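Local coordinates for cytochrome P450 268A2 Cyp268A2 (Mycobacterium marinum, PDB 6BLD), which is a cytochrome P450, a haem protein that holds protoporphyrin IX with its iron inside a mostly helical fold, at residues D50-D55 with E200-L205; L87-P92 with P405-H410. All blocks are in the same frame, centred on the assembly; numbering follows the deposited sequence.

Contact 1. Residues D50-D55 with E200-L205; sequences DALIQD and EPLAVL
L52 reaches from the loop 50-55 to the start of helix 201-225 and meets P201, L202 and L205, one apolar side chain against three. With CG anti to its carbonyl carbon (chi1 -67°), the leucine directs its two methyls at different partners. CD2 rests on the proline ring, 3.7 Å from P201 CG, the two side chains sliding past each other in opposite senses. CD1 meets L205 CD1 tip to tip at 3.8 Å. The tight part of the contact is thus L52 itself, fitted between the P201 ring and L205; L205 is buried and also touches the bound (3E,5E)-6,10-dimethylundeca-3,5,9-trien-2-one. The looser side is formed by L202 and E200. L202 lies at the margin, its CD2 3.9 Å from L52 CD2 and its CD1 within 3.8 Å of the backbone O of L52, and exposed E200 does not touch the loop. Instead E200 turns back on its own helix as the N-cap. L202 N donates to E200 OE2 at 2.9 Å, nearly straight at 166° but from above the carboxylate plane, while A203 N makes a weak bond to E200 OE1 beside its weak bond to E200 O. The loop, which links strands 42-45 and 61-64, is also held by a hydrogen bond from L52 N to E89 OE2. W190 also packs on L52, and L95 of helix 93-97 touches both L202 and L205, so the contact joins the sheet-side loop to helix 201-225 beside helix 93-97.

Contact 2. Residues L87-P92 with P405-H410; sequences LFENVP and PGNFVH
N407 CG stands between its backbone N and carbonyl carbon (chi1 54°), and E89 runs out extended from a CG anti to its N, so that the two side chains cross at about a right angle, carboxylate and amide planes 76° apart. N407 ND2 donates almost straight to E89 OE1 at 3.0 Å; the oxygen lies close to the amide plane and is met on its anti side, 24° out of the carboxylate plane. W190 NE1 bonds the same oxygen, and L52 N bonds OE2, so three donors grip this buried acid and would probably favour its charged form. The other end of the amide is tied by water 1, which donates to N407 OD1 (2.9 Å) and accepts from E89 N (2.8 Å). In this P450 fold the turn between strands 402-404 and 411-418 thus meets the loop leading into helix 93-97 beside the ligand pocket. There L87 CD2 lies over one face of the F408 ring, a CH-pi contact 4.1 Å from the centroid, while V409 CG2 covers the opposite face; F408 itself touches the bound (3E,5E)-6,10-dimethylundeca-3,5,9-trien-2-one. F88 crosses N407 obliquely, its CD2 3.9 Å from N407 CB, with N407 O at the ring edge; T310 OG1 bonds that carbonyl.

Overall arrangement
The two contacts lie on the same side of the chain's centre, their own centres about 11 Å apart, contact 2 being the deeper. Their segments alternate along the chain, 50-55, 87-92, 200-205 and 405-410, so N-terminal loops pair with much later elements. E89 bridges the two contacts, and I53 packs on N90 and P92. Both contacts border the pocket of (3E,5E)-6,10-dimethylundeca-3,5,9-trien-2-one, contact 1 at the start of helix 201-225 and contact 2 through F408, whose side chain is about 7 Å from the haem at the nearest atoms. Each contact thus brings one residue of the same ligand pocket, L205 or F408, against an N-terminal loop.

Contact 1. Residues D50-D55 with E200-L205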
loop_
_atom_site.group_PDB
_atom_site.type_symbol
_atom_site.label_atom_id
_atom_site.label_comp_id
_atom_site.label_asym_id
_atom_site.label_seq_id
_atom_site.Cartn_x
_atom_site.Cartn_y
_atom_site.Cartn_z
ATOM N N ASP A 50 21.929 -4.736 -2.499
ATOM C CA ASP A 50 22.110 -3.295 -2.680
ATOM C C ASP A 50 21.077 -2.507 -1.879
ATOM O O ASP A 50 20.522 -1.509 -2.345
ATOM C CB ASP A 50 22.059 -2.917 -4.162
ATOM C CG ASP A 50 23.146 -3.596 -4.974
ATOM O OD1 ASP A 50 24.282 -3.712 -4.466
ATOM O OD2 ASP A 50 22.867 -4.012 -6.118
ATOM N N ALA A 51 20.815 -2.966 -0.658
ATOM C CA ALA A 51 19.787 -2.362 0.173
ATOM C C ALA A 51 20.220 -0.972 0.640
ATOM O O ALA A 51 21.386 -0.584 0.539
ATOM C CB ALA A 51 19.479 -3.257 1.372
ATOM N N LEU A 52 19.247 -0.216 1.158
ATOM C CA LEU A 52 19.548 1.104 1.706
ATOM C C LEU A 52 20.563 1.016 2.837
ATOM O O LEU A 52 21.354 1.945 3.035
ATOM C CB LEU A 52 18.266 1.779 2.193
ATOM C CG LEU A 52 17.251 2.167 1.117
ATOM C CD1 LEU A 52 15.915 2.537 1.747
ATOM C CD2 LEU A 52 17.783 3.310 0.265
ATOM N N ILE A 53 20.556 -0.085 3.582
ATOM C CA ILE A 53 21.560 -0.357 4.603
ATOM C C ILE A 53 21.881 -1.845 4.562
ATOM O O ILE A 53 20.973 -2.683 4.553
ATOM C CB ILE A 53 21.091 0.068 6.010
ATOM C CG1 ILE A 53 22.093 -0.388 7.072
ATOM C CG2 ILE A 53 19.702 -0.474 6.311
ATOM C CD1 ILE A 53 23.387 0.388 7.056
ATOM N N GLN A 54 23.168 -2.173 4.510
ATOM C CA GLN A 54 23.613 -3.560 4.526
ATOM C C GLN A 54 23.804 -3.998 5.973
ATOM O O GLN A 54 24.574 -3.381 6.717
ATOM C CB GLN A 54 24.906 -3.725 3.728
ATOM C CG GLN A 54 24.979 -2.856 2.480
ATOM C CD GLN A 54 24.118 -3.382 1.346
ATOM O OE1 GLN A 54 23.905 -4.589 1.219
ATOM N NE2 GLN A 54 23.618 -2.476 0.513
ATOM N N ASP A 55 23.102 -5.057 6.369
ATOM C CA ASP A 55 23.100 -5.508 7.755
ATOM C C ASP A 55 23.810 -6.850 7.874
ATOM O O ASP A 55 23.305 -7.858 7.355
ATOM C CB ASP A 55 21.666 -5.618 8.277
ATOM C CG ASP A 55 21.604 -6.012 9.742
ATOM O OD1 ASP A 55 22.640 -5.926 10.431
ATOM O OD2 ASP A 55 20.513 -6.409 10.204
ATOM N N GLU A 200 21.287 10.502 -4.056
ATOM C CA GLU A 200 21.396 9.343 -3.182
ATOM C C GLU A 200 20.077 9.152 -2.437
ATOM O O GLU A 200 19.526 10.125 -1.907
ATOM C CB GLU A 200 22.555 9.526 -2.202
ATOM C CG GLU A 200 22.974 8.259 -1.478
ATOM C CD GLU A 200 22.165 8.015 -0.222
ATOM O OE1 GLU A 200 22.054 8.951 0.599
ATOM O OE2 GLU A 200 21.641 6.892 -0.059
ATOM N N PRO A 201 19.540 7.929 -2.379
ATOM C CA PRO A 201 18.172 7.752 -1.862
ATOM C C PRO A 201 17.992 8.134 -0.401
ATOM O O PRO A 201 16.926 8.649 -0.042
ATOM C CB PRO A 201 17.904 6.256 -2.088
ATOM C CG PRO A 201 19.259 5.634 -2.231
ATOM C CD PRO A 201 20.100 6.672 -2.901
ATOM N N LEU A 202 18.990 7.895 0.456
ATOM C CA LEU A 202 18.808 8.159 1.882
ATOM C C LEU A 202 18.572 9.640 2.150
ATOM O O LEU A 202 17.776 10.000 3.025
ATOM C CB LEU A 202 20.016 7.655 2.672
ATOM C CG LEU A 202 20.197 6.136 2.711
ATOM C CD1 LEU A 202 21.439 5.755 3.503
ATOM C CD2 LEU A 202 18.962 5.462 3.279
ATOM N N ALA A 203 19.250 10.515 1.404
ATOM C CA ALA A 203 19.047 11.948 1.589
ATOM C C ALA A 203 17.668 12.377 1.105
ATOM O O ALA A 203 17.030 13.243 1.716
ATOM C CB ALA A 203 20.141 12.732 0.862
ATOM N N VAL A 204 17.192 11.783 0.008
ATOM C CA VAL A 204 15.863 12.110 -0.502
ATOM C C VAL A 204 14.789 11.633 0.466
ATOM O O VAL A 204 13.786 12.323 0.694
ATOM C CB VAL A 204 15.673 11.509 -1.907
ATOM C CG1 VAL A 204 14.209 11.561 -2.324
ATOM C CG2 VAL A 204 16.546 12.236 -2.917
ATOM N N LEU A 205 14.981 10.450 1.057
ATOM C CA LEU A 205 14.006 9.937 2.014
ATOM C C LEU A 205 13.925 10.828 3.248
ATOM O O LEU A 205 12.828 11.119 3.739
ATOM C CB LEU A 205 14.359 8.502 2.405
ATOM C CG LEU A 205 14.183 7.438 1.318
ATOM C CD1 LEU A 205 14.710 6.091 1.788
ATOM C CD2 LEU A 205 12.727 7.326 0.896
#

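Contact 2. Residues L87-P92 with P405-H410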
loop_
_atom_site.group_PDB
_atom_site.type_symbol
_atom_site.label_atom_id
_atom_site.label_comp_id
_atom_site.label_asym_id
_atom_site.label_seq_id
_atom_site.Cartn_x
_atom_site.Cartn_y
_atom_site.Cartn_z
ATOM N N LEU A 87 9.201 -4.032 6.869
ATOM C CA LEU A 87 9.605 -3.785 5.492
ATOM C C LEU A 87 10.501 -4.907 4.979
ATOM O O LEU A 87 11.312 -5.467 5.723
ATOM C CB LEU A 87 10.323 -2.439 5.377
ATOM C CG LEU A 87 9.426 -1.205 5.524
ATOM C CD1 LEU A 87 10.137 0.050 5.034
ATOM C CD2 LEU A 87 8.105 -1.395 4.791
ATOM N N PHE A 88 10.337 -5.231 3.694
ATOM C CA PHE A 88 11.128 -6.281 3.055
ATOM C C PHE A 88 12.606 -5.909 3.031
ATOM O O PHE A 88 13.461 -6.656 3.524
ATOM C CB PHE A 88 10.593 -6.519 1.638
ATOM C CG PHE A 88 11.297 -7.615 0.880
ATOM C CD1 PHE A 88 11.925 -8.659 1.541
ATOM C CD2 PHE A 88 11.310 -7.605 -0.507
ATOM C CE1 PHE A 88 12.564 -9.661 0.834
ATOM C CE2 PHE A 88 11.944 -8.606 -1.219
ATOM C CZ PHE A 88 12.572 -9.635 -0.547
ATOM N N GLU A 89 12.924 -4.755 2.455
ATOM C CA GLU A 89 14.299 -4.290 2.380
ATOM C C GLU A 89 14.746 -3.714 3.719
ATOM O O GLU A 89 13.954 -3.138 4.469
ATOM C CB GLU A 89 14.437 -3.235 1.281
ATOM C CG GLU A 89 15.861 -2.806 0.991
ATOM C CD GLU A 89 15.935 -1.795 -0.131
ATOM O OE1 GLU A 89 15.076 -1.848 -1.037
ATOM O OE2 GLU A 89 16.848 -0.944 -0.108
ATOM N N ASN A 90 16.034 -3.885 4.017
ATOM C CA ASN A 90 16.615 -3.307 5.222
ATOM C C ASN A 90 16.709 -1.792 5.072
ATOM O O ASN A 90 17.341 -1.291 4.136
ATOM C CB ASN A 90 17.992 -3.911 5.487
ATOM C CG ASN A 90 17.913 -5.296 6.100
ATOM O OD1 ASN A 90 17.003 -5.593 6.875
ATOM N ND2 ASN A 90 18.867 -6.153 5.753
ATOM N N VAL A 91 16.084 -1.069 5.995
ATOM C CA VAL A 91 16.006 0.390 5.954
ATOM C C VAL A 91 16.623 0.938 7.237
ATOM O O VAL A 91 16.420 0.352 8.310
ATOM C CB VAL A 91 14.551 0.855 5.779
ATOM C CG1 VAL A 91 14.441 2.373 5.839
ATOM C CG2 VAL A 91 13.977 0.323 4.471
ATOM N N PRO A 92 17.396 2.027 7.178
ATOM C CA PRO A 92 17.974 2.596 8.404
ATOM C C PRO A 92 16.917 2.860 9.471
ATOM O O PRO A 92 15.801 3.292 9.177
ATOM C CB PRO A 92 18.617 3.897 7.913
ATOM C CG PRO A 92 18.986 3.608 6.500
ATOM C CD PRO A 92 17.916 2.686 5.966
ATOM N N PRO A 405 10.444 0.834 -10.495
ATOM C CA PRO A 405 11.195 -0.304 -9.949
ATOM C C PRO A 405 11.257 -0.244 -8.431
ATOM O O PRO A 405 11.371 0.831 -7.836
ATOM C CB PRO A 405 12.585 -0.149 -10.577
ATOM C CG PRO A 405 12.690 1.301 -10.910
ATOM C CD PRO A 405 11.301 1.749 -11.268
ATOM N N GLY A 406 11.179 -1.409 -7.810
ATOM C CA GLY A 406 11.195 -1.490 -6.363
ATOM C C GLY A 406 10.597 -2.791 -5.886
ATOM O O GLY A 406 9.997 -3.550 -6.648
ATOM N N ASN A 407 10.769 -3.035 -4.586
ATOM C CA ASN A 407 10.353 -4.284 -3.960
ATOM C C ASN A 407 9.250 -4.090 -2.926
ATOM O O ASN A 407 8.948 -5.027 -2.177
ATOM C CB ASN A 407 11.558 -4.977 -3.310
ATOM C CG ASN A 407 12.301 -4.075 -2.332
ATOM O OD1 ASN A 407 11.701 -3.472 -1.441
ATOM N ND2 ASN A 407 13.618 -3.990 -2.491
ATOM N N PHE A 408 8.642 -2.906 -2.859
ATOM C CA PHE A 408 7.618 -2.626 -1.859
ATOM C C PHE A 408 6.270 -2.319 -2.495
ATOM O O PHE A 408 5.285 -3.004 -2.196
ATOM C CB PHE A 408 8.068 -1.466 -0.957
ATOM C CG PHE A 408 7.116 -1.160 0.171
ATOM C CD1 PHE A 408 6.348 -2.161 0.747
ATOM C CD2 PHE A 408 6.991 0.132 0.656
ATOM C CE1 PHE A 408 5.473 -1.880 1.781
ATOM C CE2 PHE A 408 6.120 0.422 1.694
ATOM C CZ PHE A 408 5.359 -0.587 2.257
ATOM N N VAL A 409 6.190 -1.314 -3.363
ATOM C CA VAL A 409 4.929 -0.858 -3.933
ATOM C C VAL A 409 4.947 -1.098 -5.436
ATOM O O VAL A 409 5.928 -0.767 -6.112
ATOM C CB VAL A 409 4.668 0.627 -3.615
ATOM C CG1 VAL A 409 3.489 1.152 -4.424
ATOM C CG2 VAL A 409 4.412 0.812 -2.125
ATOM N N HIS A 410 3.866 -1.686 -5.951
ATOM C CA HIS A 410 3.646 -1.863 -7.387
ATOM C C HIS A 410 3.087 -0.551 -7.923
ATOM O O HIS A 410 1.883 -0.296 -7.875
ATOM C CB HIS A 410 2.698 -3.030 -7.640
ATOM C CG HIS A 410 2.554 -3.400 -9.084
ATOM N ND1 HIS A 410 1.386 -3.915 -9.605
ATOM C CD2 HIS A 410 3.432 -3.342 -10.113
ATOM C CE1 HIS A 410 1.549 -4.154 -10.894
ATOM N NE2 HIS A 410 2.782 -3.815 -11.228
HETATM O O HOH W 1 11.012 -3.122 1.333
#